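Local coordinates for N-terminal acetyltransferase-like protein (Chaetomium thermophilum, PDB 5NNP), which is probably the auxiliary, TPR-repeat subunit of an N-terminal acetyltransferase complex, the NatA type, which transfers acetyl groups to protein N-termini, at residues T60-L71 / V83-N91. Residues are numbered along the deposited sequence; the frame is centred on the assembly and turned at random.
Sequences TEEAFALAKEAL and VYGILYRTN
Phe64 and Tyr84 meet at the centre of an antiparallel helix pair in a tetratricopeptide-type superhelix, where helix 60-73 packs against helix 78-90, the latter falling in a predicted TPR repeat. Tyr84 CE1 lies at the edge of the Phe64 ring, 4.1 Å from CD1. The pair shows how neighbouring helices of such an array pack through apolar side chains: no hydrogen bond crosses the interface, and the axes approach to 9.9 Å at 154°. The buried side is the tighter one: at Ala67 and Tyr84 the CA atoms come to 6.0 Å, and Ala67 CB meets Leu87 CD1 at 3.5 Å. Tyr84, its chi1 of -157° swinging CG away from the backbone N, enters as a knob among Phe64, Ala67, Lys68 and Leu71. One face of its ring takes Leu71 CD2, 3.6 Å from the centroid in a CH-pi contact, while Tyr88 of its own helix lies over the opposite face. Cutting Tyr84 back to an alanine is likely to leave the Leu71 methyl without its aromatic face and open a gap beside Phe64 and Lys68. Leu87 CB sits over the Phe64 ring, whereas the Tyr88 ring meets it obliquely, planes 57° apart. The solvent side is more polar and less enclosed: exposed Lys68 lays its CD, on a bent chain, beside Tyr84 OH. At the far end, Asn91 ND2 approaches the Phe64 edge, 3.3 Å from CE2, while donating to Leu87 O from above the carbonyl plane at 3.1 Å.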
ATOM      1  N   THR A  60     -13.634 -15.432  27.114  1.00 85.96           N
ATOM      2  CA  THR A  60     -14.274 -14.369  26.349  1.00 78.97           C
ATOM      3  C   THR A  60     -15.806 -14.433  26.385  1.00 82.93           C
ATOM      4  O   THR A  60     -16.461 -13.438  26.703  1.00 82.56           O
ATOM      5  CB  THR A  60     -13.779 -14.387  24.888  1.00 69.35           C
ATOM      6  OG1 THR A  60     -12.351 -14.283  24.881  1.00 75.68           O
ATOM      7  CG2 THR A  60     -14.361 -13.225  24.097  1.00 59.80           C
ATOM      8  N   GLU A  61     -16.383 -15.587  26.068  1.00 86.62           N
ATOM      9  CA  GLU A  61     -17.838 -15.704  26.073  1.00 86.66           C
ATOM     10  C   GLU A  61     -18.396 -15.422  27.461  1.00 79.69           C
ATOM     11  O   GLU A  61     -19.362 -14.668  27.603  1.00 72.64           O
ATOM     12  CB  GLU A  61     -18.282 -17.089  25.607  1.00 96.07           C
ATOM     13  CG  GLU A  61     -19.793 -17.214  25.462  1.00100.15           C
ATOM     14  CD  GLU A  61     -20.231 -18.575  24.944  1.00108.69           C
ATOM     15  OE1 GLU A  61     -19.357 -19.366  24.518  1.00114.30           O
ATOM     16  OE2 GLU A  61     -21.451 -18.851  24.965  1.00108.42           O
ATOM     17  N   GLU A  62     -17.763 -16.027  28.468  1.00 83.99           N
ATOM     18  CA  GLU A  62     -18.187 -15.926  29.864  1.00 81.75           C
ATOM     19  C   GLU A  62     -18.057 -14.500  30.383  1.00 75.68           C
ATOM     20  O   GLU A  62     -18.925 -14.017  31.110  1.00 69.35           O
ATOM     21  CB  GLU A  62     -17.374 -16.880  30.753  1.00 80.18           C
ATOM     22  CG  GLU A  62     -17.791 -16.858  32.218  1.00 80.93           C
ATOM     23  CD  GLU A  62     -16.936 -17.753  33.102  1.00 90.79           C
ATOM     24  OE1 GLU A  62     -17.263 -17.890  34.299  1.00 92.42           O
ATOM     25  OE2 GLU A  62     -15.939 -18.320  32.610  1.00100.44           O
ATOM     26  N   ALA A  63     -16.968 -13.836  30.005  1.00 72.98           N
ATOM     27  CA  ALA A  63     -16.742 -12.448  30.382  1.00 67.89           C
ATOM     28  C   ALA A  63     -17.852 -11.550  29.840  1.00 68.80           C
ATOM     29  O   ALA A  63     -18.343 -10.667  30.549  1.00 71.18           O
ATOM     30  CB  ALA A  63     -15.383 -11.977  29.889  1.00 62.81           C
ATOM     31  N   PHE A  64     -18.260 -11.792  28.596  1.00 66.73           N
ATOM     32  CA  PHE A  64     -19.306 -10.991  27.961  1.00 62.47           C
ATOM     33  C   PHE A  64     -20.660 -11.199  28.609  1.00 65.44           C
ATOM     34  O   PHE A  64     -21.419 -10.250  28.796  1.00 69.05           O
ATOM     35  CB  PHE A  64     -19.406 -11.302  26.464  1.00 57.02           C
ATOM     36  CG  PHE A  64     -18.739 -10.282  25.603  1.00 54.24           C
ATOM     37  CD1 PHE A  64     -19.337  -9.056  25.383  1.00 53.96           C
ATOM     38  CD2 PHE A  64     -17.497 -10.536  25.037  1.00 63.13           C
ATOM     39  CE1 PHE A  64     -18.714  -8.101  24.599  1.00 57.58           C
ATOM     40  CE2 PHE A  64     -16.864  -9.590  24.248  1.00 61.83           C
ATOM     41  CZ  PHE A  64     -17.469  -8.371  24.029  1.00 60.88           C
ATOM     42  N   ALA A  65     -20.973 -12.446  28.935  1.00 71.22           N
ATOM     43  CA  ALA A  65     -22.219 -12.746  29.627  1.00 68.72           C
ATOM     44  C   ALA A  65     -22.248 -12.019  30.967  1.00 68.03           C
ATOM     45  O   ALA A  65     -23.269 -11.441  31.348  1.00 68.72           O
ATOM     46  CB  ALA A  65     -22.373 -14.239  29.825  1.00 66.95           C
ATOM     47  N   LEU A  66     -21.108 -12.032  31.660  1.00 62.60           N
ATOM     48  CA  LEU A  66     -20.990 -11.427  32.984  1.00 56.88           C
ATOM     49  C   LEU A  66     -21.022  -9.902  32.936  1.00 56.86           C
ATOM     50  O   LEU A  66     -21.771  -9.277  33.679  1.00 53.44           O
ATOM     51  CB  LEU A  66     -19.708 -11.890  33.680  1.00 50.39           C
ATOM     52  CG  LEU A  66     -19.477 -11.316  35.081  1.00 50.84           C
ATOM     53  CD1 LEU A  66     -20.612 -11.675  36.014  1.00 52.22           C
ATOM     54  CD2 LEU A  66     -18.161 -11.778  35.644  1.00 59.70           C
ATOM     55  N   ALA A  67     -20.201  -9.311  32.073  1.00 55.37           N
ATOM     56  CA  ALA A  67     -20.191  -7.863  31.903  1.00 49.95           C
ATOM     57  C   ALA A  67     -21.594  -7.364  31.578  1.00 52.11           C
ATOM     58  O   ALA A  67     -22.070  -6.385  32.154  1.00 59.41           O
ATOM     59  CB  ALA A  67     -19.225  -7.468  30.825  1.00 46.55           C
ATOM     60  N   LYS A  68     -22.261  -8.076  30.678  1.00 46.70           N
ATOM     61  CA  LYS A  68     -23.591  -7.708  30.212  1.00 47.55           C
ATOM     62  C   LYS A  68     -24.623  -7.796  31.345  1.00 48.50           C
ATOM     63  O   LYS A  68     -25.504  -6.936  31.485  1.00 46.95           O
ATOM     64  CB  LYS A  68     -23.978  -8.606  29.030  1.00 53.94           C
ATOM     65  CG  LYS A  68     -25.294  -8.271  28.366  1.00 59.23           C
ATOM     66  CD  LYS A  68     -25.209  -8.499  26.865  1.00 66.89           C
ATOM     67  CE  LYS A  68     -25.346  -9.969  26.510  1.00 64.98           C
ATOM     68  NZ  LYS A  68     -25.193 -10.161  25.045  1.00 64.46           N
ATOM     69  N   GLU A  69     -24.498  -8.841  32.155  1.00 46.17           N
ATOM     70  CA  GLU A  69     -25.303  -8.994  33.361  1.00 51.31           C
ATOM     71  C   GLU A  69     -25.065  -7.839  34.346  1.00 54.19           C
ATOM     72  O   GLU A  69     -25.983  -7.411  35.046  1.00 51.74           O
ATOM     73  CB  GLU A  69     -24.984 -10.336  34.037  1.00 56.73           C
ATOM     74  CG  GLU A  69     -25.889 -10.669  35.188  1.00 66.41           C
ATOM     75  CD  GLU A  69     -27.340 -10.725  34.760  1.00 78.34           C
ATOM     76  OE1 GLU A  69     -27.627 -11.400  33.748  1.00 77.12           O
ATOM     77  OE2 GLU A  69     -28.189 -10.087  35.426  1.00 84.10           O
ATOM     78  N   ALA A  70     -23.825  -7.348  34.390  1.00 40.96           N
ATOM     79  CA  ALA A  70     -23.420  -6.364  35.379  1.00 48.50           C
ATOM     80  C   ALA A  70     -24.055  -5.032  35.072  1.00 49.97           C
ATOM     81  O   ALA A  70     -24.576  -4.355  35.960  1.00 45.12           O
ATOM     82  CB  ALA A  70     -21.900  -6.228  35.426  1.00 48.94           C
ATOM     83  N   LEU A  71     -24.026  -4.660  33.801  1.00 51.08           N
ATOM     84  CA  LEU A  71     -24.572  -3.374  33.420  1.00 52.90           C
ATOM     85  C   LEU A  71     -26.105  -3.428  33.417  1.00 48.29           C
ATOM     86  O   LEU A  71     -26.761  -2.396  33.392  1.00 53.02           O
ATOM     87  CB  LEU A  71     -24.006  -2.924  32.068  1.00 47.82           C
ATOM     88  CG  LEU A  71     -24.199  -3.796  30.839  1.00 43.45           C
ATOM     89  CD1 LEU A  71     -25.614  -3.621  30.351  1.00 42.72           C
ATOM     90  CD2 LEU A  71     -23.182  -3.408  29.770  1.00 31.48           C
ATOM     91  N   VAL A  83     -16.074  -1.159  30.931  1.00 37.85           N
ATOM     92  CA  VAL A  83     -15.655  -2.556  30.810  1.00 43.26           C
ATOM     93  C   VAL A  83     -16.223  -3.211  29.548  1.00 45.95           C
ATOM     94  O   VAL A  83     -15.497  -3.827  28.756  1.00 39.27           O
ATOM     95  CB  VAL A  83     -16.095  -3.387  32.048  1.00 39.88           C
ATOM     96  CG1 VAL A  83     -15.920  -4.863  31.791  1.00 39.57           C
ATOM     97  CG2 VAL A  83     -15.312  -2.975  33.274  1.00 40.30           C
ATOM     98  N   TYR A  84     -17.534  -3.075  29.385  1.00 46.89           N
ATOM     99  CA  TYR A  84     -18.244  -3.599  28.227  1.00 45.92           C
ATOM    100  C   TYR A  84     -17.549  -3.158  26.925  1.00 39.92           C
ATOM    101  O   TYR A  84     -17.352  -3.953  26.008  1.00 35.23           O
ATOM    102  CB  TYR A  84     -19.700  -3.124  28.276  1.00 45.31           C
ATOM    103  CG  TYR A  84     -20.710  -3.959  27.506  1.00 45.65           C
ATOM    104  CD1 TYR A  84     -20.746  -5.344  27.633  1.00 46.93           C
ATOM    105  CD2 TYR A  84     -21.671  -3.350  26.691  1.00 33.99           C
ATOM    106  CE1 TYR A  84     -21.689  -6.108  26.940  1.00 44.47           C
ATOM    107  CE2 TYR A  84     -22.608  -4.104  25.990  1.00 30.97           C
ATOM    108  CZ  TYR A  84     -22.611  -5.477  26.119  1.00 38.97           C
ATOM    109  OH  TYR A  84     -23.545  -6.217  25.440  1.00 44.71           O
ATOM    110  N   GLY A  85     -17.164  -1.889  26.870  1.00 35.30           N
ATOM    111  CA  GLY A  85     -16.456  -1.345  25.727  1.00 39.90           C
ATOM    112  C   GLY A  85     -15.082  -1.963  25.537  1.00 48.20           C
ATOM    113  O   GLY A  85     -14.717  -2.364  24.429  1.00 47.52           O
ATOM    114  N   ILE A  86     -14.326  -2.045  26.630  1.00 47.44           N
ATOM    115  CA  ILE A  86     -13.000  -2.647  26.618  1.00 42.36           C
ATOM    116  C   ILE A  86     -13.019  -4.069  26.053  1.00 43.48           C
ATOM    117  O   ILE A  86     -12.192  -4.416  25.218  1.00 41.05           O
ATOM    118  CB  ILE A  86     -12.396  -2.651  28.034  1.00 48.74           C
ATOM    119  CG1 ILE A  86     -12.136  -1.214  28.489  1.00 44.73           C
ATOM    120  CG2 ILE A  86     -11.098  -3.454  28.075  1.00 43.97           C
ATOM    121  CD1 ILE A  86     -11.726  -1.103  29.938  1.00 42.14           C
ATOM    122  N   LEU A  87     -13.975  -4.880  26.498  1.00 44.43           N
ATOM    123  CA  LEU A  87     -14.149  -6.220  25.954  1.00 42.10           C
ATOM    124  C   LEU A  87     -14.356  -6.177  24.437  1.00 43.04           C
ATOM    125  O   LEU A  87     -13.616  -6.810  23.678  1.00 41.47           O
ATOM    126  CB  LEU A  87     -15.323  -6.919  26.639  1.00 46.09           C
ATOM    127  CG  LEU A  87     -15.210  -7.044  28.162  1.00 47.78           C
ATOM    128  CD1 LEU A  87     -16.404  -7.773  28.766  1.00 42.75           C
ATOM    129  CD2 LEU A  87     -13.920  -7.739  28.530  1.00 53.80           C
ATOM    130  N   TYR A  88     -15.356  -5.412  24.010  1.00 39.35           N
ATOM    131  CA  TYR A  88     -15.653  -5.208  22.595  1.00 36.19           C
ATOM    132  C   TYR A  88     -14.451  -4.748  21.798  1.00 36.57           C
ATOM    133  O   TYR A  88     -14.153  -5.297  20.746  1.00 38.05           O
ATOM    134  CB  TYR A  88     -16.764  -4.182  22.427  1.00 37.28           C
ATOM    135  CG  TYR A  88     -18.149  -4.761  22.475  1.00 38.21           C
ATOM    136  CD1 TYR A  88     -18.464  -5.904  21.762  1.00 37.79           C
ATOM    137  CD2 TYR A  88     -19.142  -4.170  23.239  1.00 29.87           C
ATOM    138  CE1 TYR A  88     -19.734  -6.444  21.798  1.00 36.72           C
ATOM    139  CE2 TYR A  88     -20.403  -4.698  23.285  1.00 29.78           C
ATOM    140  CZ  TYR A  88     -20.702  -5.835  22.562  1.00 45.61           C
ATOM    141  OH  TYR A  88     -21.975  -6.374  22.603  1.00 53.30           O
ATOM    142  N   ARG A  89     -13.768  -3.725  22.290  1.00 36.58           N
ATOM    143  CA  ARG A  89     -12.586  -3.229  21.604  1.00 38.10           C
ATOM    144  C   ARG A  89     -11.529  -4.316  21.501  1.00 41.84           C
ATOM    145  O   ARG A  89     -10.816  -4.399  20.510  1.00 54.25           O
ATOM    146  CB  ARG A  89     -12.016  -2.009  22.313  1.00 38.03           C
ATOM    147  CG  ARG A  89     -10.828  -1.449  21.609  1.00 40.26           C
ATOM    148  CD  ARG A  89     -10.299  -0.249  22.323  1.00 47.19           C
ATOM    149  NE  ARG A  89      -9.633  -0.605  23.563  1.00 53.83           N
ATOM    150  CZ  ARG A  89      -9.010   0.272  24.340  1.00 60.19           C
ATOM    151  NH1 ARG A  89      -8.983   1.549  23.994  1.00 60.50           N
ATOM    152  NH2 ARG A  89      -8.415  -0.124  25.460  1.00 65.71           N
ATOM    153  N   THR A  90     -11.435  -5.157  22.525  1.00 44.43           N
ATOM    154  CA  THR A  90     -10.489  -6.263  22.511  1.00 49.34           C
ATOM    155  C   THR A  90     -10.839  -7.279  21.439  1.00 48.40           C
ATOM    156  O   THR A  90      -9.955  -7.777  20.744  1.00 52.40           O
ATOM    157  CB  THR A  90     -10.430  -6.996  23.857  1.00 49.80           C
ATOM    158  OG1 THR A  90     -10.059  -6.081  24.886  1.00 51.88           O
ATOM    159  CG2 THR A  90      -9.396  -8.091  23.798  1.00 53.46           C
ATOM    160  N   ASN A  91     -12.129  -7.595  21.331  1.00 49.21           N
ATOM    161  CA  ASN A  91     -12.628  -8.540  20.331  1.00 58.17           C
ATOM    162  C   ASN A  91     -12.837  -7.888  18.967  1.00 53.12           C
ATOM    163  O   ASN A  91     -13.527  -8.426  18.107  1.00 62.26           O
ATOM    164  CB  ASN A  91     -13.930  -9.188  20.808  1.00 66.03           C
ATOM    165  CG  ASN A  91     -13.695 -10.240  21.894  1.00 83.04           C
ATOM    166  OD1 ASN A  91     -13.423 -11.405  21.594  1.00 93.72           O
ATOM    167  ND2 ASN A  91     -13.801  -9.831  23.159  1.00 81.48           N
TER